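Local coordinates for molybdenum-pterin-binding protein 2 (Clostridium pasteurianum, PDB 1GUT), which binds molybdenum, one mole per mole of protein, and belongs to the Mop (TOBE-domain) family of molybdate-binding proteins, at residues K10-L16 with V49-L55. Residues are numbered along the deposited sequence; the frame is centred on the assembly and turned at random.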
ATOM      1  N   LYS A  10     -16.517   6.099 -10.268  1.00 11.95           N
ATOM      2  CA  LYS A  10     -16.468   6.909 -11.492  1.00 13.78           C
ATOM      3  C   LYS A  10     -16.475   8.389 -11.163  1.00 14.36           C
ATOM      4  O   LYS A  10     -17.209   8.825 -10.279  1.00 15.35           O
ATOM      5  CB  LYS A  10     -17.691   6.625 -12.388  1.00 15.15           C
ATOM      6  CG  LYS A  10     -17.822   5.197 -12.872  1.00 18.84           C
ATOM      7  CD  LYS A  10     -19.027   5.037 -13.812  1.00 24.67           C
ATOM      8  CE  LYS A  10     -19.224   3.602 -14.283  1.00 29.49           C
ATOM      9  NZ  LYS A  10     -20.120   2.788 -13.395  1.00 33.12           N
ATOM     10  N   GLY A  11     -15.699   9.176 -11.903  1.00 13.72           N
ATOM     11  CA  GLY A  11     -15.671  10.596 -11.626  1.00 15.56           C
ATOM     12  C   GLY A  11     -15.140  11.395 -12.778  1.00 15.42           C
ATOM     13  O   GLY A  11     -14.829  10.843 -13.820  1.00 17.01           O
ATOM     14  N   LYS A  12     -15.050  12.699 -12.569  1.00 14.71           N
ATOM     15  CA  LYS A  12     -14.580  13.606 -13.591  1.00 14.29           C
ATOM     16  C   LYS A  12     -13.334  14.282 -13.051  1.00 13.62           C
ATOM     17  O   LYS A  12     -13.306  14.709 -11.901  1.00 12.77           O
ATOM     18  CB  LYS A  12     -15.673  14.647 -13.861  1.00 15.74           C
ATOM     19  CG  LYS A  12     -15.300  15.644 -14.918  1.00 18.38           C
ATOM     20  CD  LYS A  12     -16.509  16.541 -15.237  1.00 21.83           C
ATOM     21  CE  LYS A  12     -16.258  17.425 -16.458  1.00 24.45           C
ATOM     22  NZ  LYS A  12     -16.312  16.676 -17.756  1.00 25.67           N
ATOM     23  N   VAL A  13     -12.292  14.364 -13.873  1.00 12.32           N
ATOM     24  CA  VAL A  13     -11.064  15.005 -13.424  1.00 12.81           C
ATOM     25  C   VAL A  13     -11.303  16.495 -13.225  1.00 12.51           C
ATOM     26  O   VAL A  13     -11.715  17.198 -14.178  1.00 12.88           O
ATOM     27  CB  VAL A  13      -9.921  14.819 -14.426  1.00 12.82           C
ATOM     28  CG1 VAL A  13      -8.709  15.565 -13.943  1.00 12.91           C
ATOM     29  CG2 VAL A  13      -9.596  13.325 -14.613  1.00 13.20           C
ATOM     30  N   VAL A  14     -11.074  16.983 -12.005  1.00 11.99           N
ATOM     31  CA  VAL A  14     -11.207  18.402 -11.700  1.00 13.17           C
ATOM     32  C   VAL A  14      -9.870  19.057 -11.363  1.00 13.65           C
ATOM     33  O   VAL A  14      -9.779  20.284 -11.222  1.00 16.08           O
ATOM     34  CB  VAL A  14     -12.245  18.703 -10.593  1.00 13.02           C
ATOM     35  CG1 VAL A  14     -13.640  18.337 -11.062  1.00 14.66           C
ATOM     36  CG2 VAL A  14     -11.909  17.975  -9.265  1.00 12.88           C
ATOM     37  N   GLY A  15      -8.828  18.251 -11.221  1.00 13.49           N
ATOM     38  CA  GLY A  15      -7.504  18.774 -10.941  1.00 14.35           C
ATOM     39  C   GLY A  15      -6.431  17.834 -11.450  1.00 13.91           C
ATOM     40  O   GLY A  15      -6.562  16.622 -11.363  1.00 12.70           O
ATOM     41  N   LEU A  16      -5.353  18.407 -11.963  1.00 14.02           N
ATOM     42  CA  LEU A  16      -4.210  17.639 -12.453  1.00 14.20           C
ATOM     43  C   LEU A  16      -2.959  18.461 -12.243  1.00 14.02           C
ATOM     44  O   LEU A  16      -2.884  19.601 -12.708  1.00 14.98           O
ATOM     45  CB  LEU A  16      -4.382  17.288 -13.935  1.00 14.28           C
ATOM     46  CG  LEU A  16      -3.255  16.522 -14.625  1.00 16.77           C
ATOM     47  CD1 LEU A  16      -3.030  15.166 -13.975  1.00 17.63           C
ATOM     48  CD2 LEU A  16      -3.632  16.344 -16.090  1.00 19.38           C
ATOM     49  N   VAL A  49      -4.753  11.264 -19.428  1.00 20.59           N
ATOM     50  CA  VAL A  49      -5.508  11.912 -18.359  1.00 19.67           C
ATOM     51  C   VAL A  49      -5.470  13.430 -18.544  1.00 19.66           C
ATOM     52  O   VAL A  49      -4.403  14.011 -18.670  1.00 19.71           O
ATOM     53  CB  VAL A  49      -4.886  11.546 -16.986  1.00 19.38           C
ATOM     54  CG1 VAL A  49      -5.615  12.244 -15.863  1.00 20.70           C
ATOM     55  CG2 VAL A  49      -4.922  10.041 -16.797  1.00 18.54           C
ATOM     56  N   LYS A  50      -6.633  14.073 -18.535  1.00 19.29           N
ATOM     57  CA  LYS A  50      -6.726  15.517 -18.744  1.00 19.47           C
ATOM     58  C   LYS A  50      -7.880  16.071 -17.923  1.00 17.83           C
ATOM     59  O   LYS A  50      -8.812  15.318 -17.561  1.00 15.90           O
ATOM     60  CB  LYS A  50      -7.002  15.814 -20.231  1.00 19.90           C
ATOM     61  CG  LYS A  50      -5.862  15.389 -21.158  1.00 24.61           C
ATOM     62  CD  LYS A  50      -6.087  15.781 -22.587  1.00 28.44           C
ATOM     63  CE  LYS A  50      -4.889  15.323 -23.411  1.00 31.26           C
ATOM     64  NZ  LYS A  50      -4.702  16.135 -24.643  1.00 33.26           N
ATOM     65  N   GLU A  51      -7.826  17.367 -17.616  1.00 17.72           N
ATOM     66  CA  GLU A  51      -8.922  17.984 -16.883  1.00 18.42           C
ATOM     67  C   GLU A  51     -10.239  17.797 -17.636  1.00 17.31           C
ATOM     68  O   GLU A  51     -10.304  17.969 -18.859  1.00 17.33           O
ATOM     69  CB  GLU A  51      -8.626  19.454 -16.511  1.00 20.32           C
ATOM     70  CG  GLU A  51      -7.777  19.453 -15.247  1.00 25.23           C
ATOM     71  CD  GLU A  51      -7.610  20.808 -14.600  1.00 31.10           C
ATOM     72  OE1 GLU A  51      -8.027  21.820 -15.199  1.00 33.45           O
ATOM     73  OE2 GLU A  51      -7.044  20.842 -13.485  1.00 34.38           O
ATOM     74  N   GLY A  52     -11.272  17.378 -16.912  1.00 16.35           N
ATOM     75  CA  GLY A  52     -12.569  17.158 -17.511  1.00 16.08           C
ATOM     76  C   GLY A  52     -12.823  15.736 -17.973  1.00 15.73           C
ATOM     77  O   GLY A  52     -13.954  15.382 -18.286  1.00 16.98           O
ATOM     78  N   ALA A  53     -11.781  14.906 -18.014  1.00 15.25           N
ATOM     79  CA  ALA A  53     -11.958  13.528 -18.461  1.00 15.19           C
ATOM     80  C   ALA A  53     -12.802  12.715 -17.478  1.00 15.17           C
ATOM     81  O   ALA A  53     -12.718  12.926 -16.263  1.00 16.14           O
ATOM     82  CB  ALA A  53     -10.584  12.840 -18.648  1.00 15.17           C
ATOM     83  N   GLU A  54     -13.603  11.786 -18.004  1.00 14.80           N
ATOM     84  CA  GLU A  54     -14.412  10.890 -17.148  1.00 15.43           C
ATOM     85  C   GLU A  54     -13.575   9.636 -16.962  1.00 15.59           C
ATOM     86  O   GLU A  54     -13.271   8.945 -17.929  1.00 16.33           O
ATOM     87  CB  GLU A  54     -15.781  10.568 -17.799  1.00 16.53           C
ATOM     88  CG  GLU A  54     -16.664  11.800 -17.956  1.00 20.50           C
ATOM     89  CD  GLU A  54     -17.956  11.515 -18.720  1.00 26.71           C
ATOM     90  OE1 GLU A  54     -18.121  10.391 -19.241  1.00 30.57           O
ATOM     91  OE2 GLU A  54     -18.809  12.421 -18.814  1.00 30.61           O
ATOM     92  N   LEU A  55     -13.170   9.374 -15.724  1.00 14.71           N
ATOM     93  CA  LEU A  55     -12.300   8.234 -15.402  1.00 14.49           C
ATOM     94  C   LEU A  55     -12.811   7.516 -14.169  1.00 13.97           C
ATOM     95  O   LEU A  55     -13.728   7.982 -13.527  1.00 14.86           O
ATOM     96  CB  LEU A  55     -10.854   8.712 -15.150  1.00 15.70           C
ATOM     97  CG  LEU A  55     -10.199   9.426 -16.336  1.00 17.04           C
ATOM     98  CD1 LEU A  55      -8.910  10.096 -15.905  1.00 17.22           C
ATOM     99  CD2 LEU A  55      -9.967   8.428 -17.477  1.00 20.26           C
TER
HETATM  100  O   HOH W   1     -18.914  15.606 -18.028  1.00 46.08           O
HETATM  101  O   HOH W   2      -8.471  22.475 -11.402  1.00 37.32           O
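Val-13 packs against Leu-55 where strand 8-18 meets strand 54-58, outermost within this chain, along an edge of the antiparallel sheet of the OB-related Mop domain. The two side chains cross obliquely, CG2 of Val-13 lying 3.5 Å from CD1 of Leu-55. That branch stands beside the backbone N of Val-13, while CG1, anti to the same N (chi1 177°), leans toward the loop, over Lys-50 O and Glu-51 CA. Leu-16 turns to the same loop further along, its CD2 3.6 Å from Val-49 O. On its other side strand 8-18 pairs with strand 22-29, whose Leu-27 and Val-25 touch Val-13 and Leu-16; Leu-55 also packs on Ala-68 of a second subunit.

The backbone pairing is double at Gly-11 and Leu-55, then passes into the type II turn Lys-50 to Ala-53, where Val-13 N donates to Ala-53 O and Gly-52 N to Val-13 O. Lys-12 reaches over this turn from the other face of the sheet. Its chain bends at the last torsion (chi4 74°), which turns NZ of Lys-12 back onto Gly-52 O at 2.7 Å, in the carbonyl plane and on a lone pair. Glu-54 extends on that same face, and a water accepting from Lys-12 NZ donates to Glu-54 OE2, joining the two side chains although their charged atoms are 5.0 Å apart. Glu-51 reaches toward the classic beta bulge that Val-14 and Gly-15 form opposite Val-26. Glu-51 OE2 takes a weak, bent hydrogen bond from Leu-16 N (3.3 Å, 123° at the hydrogen), and a second water donates to both this OE2 and Val-14 O.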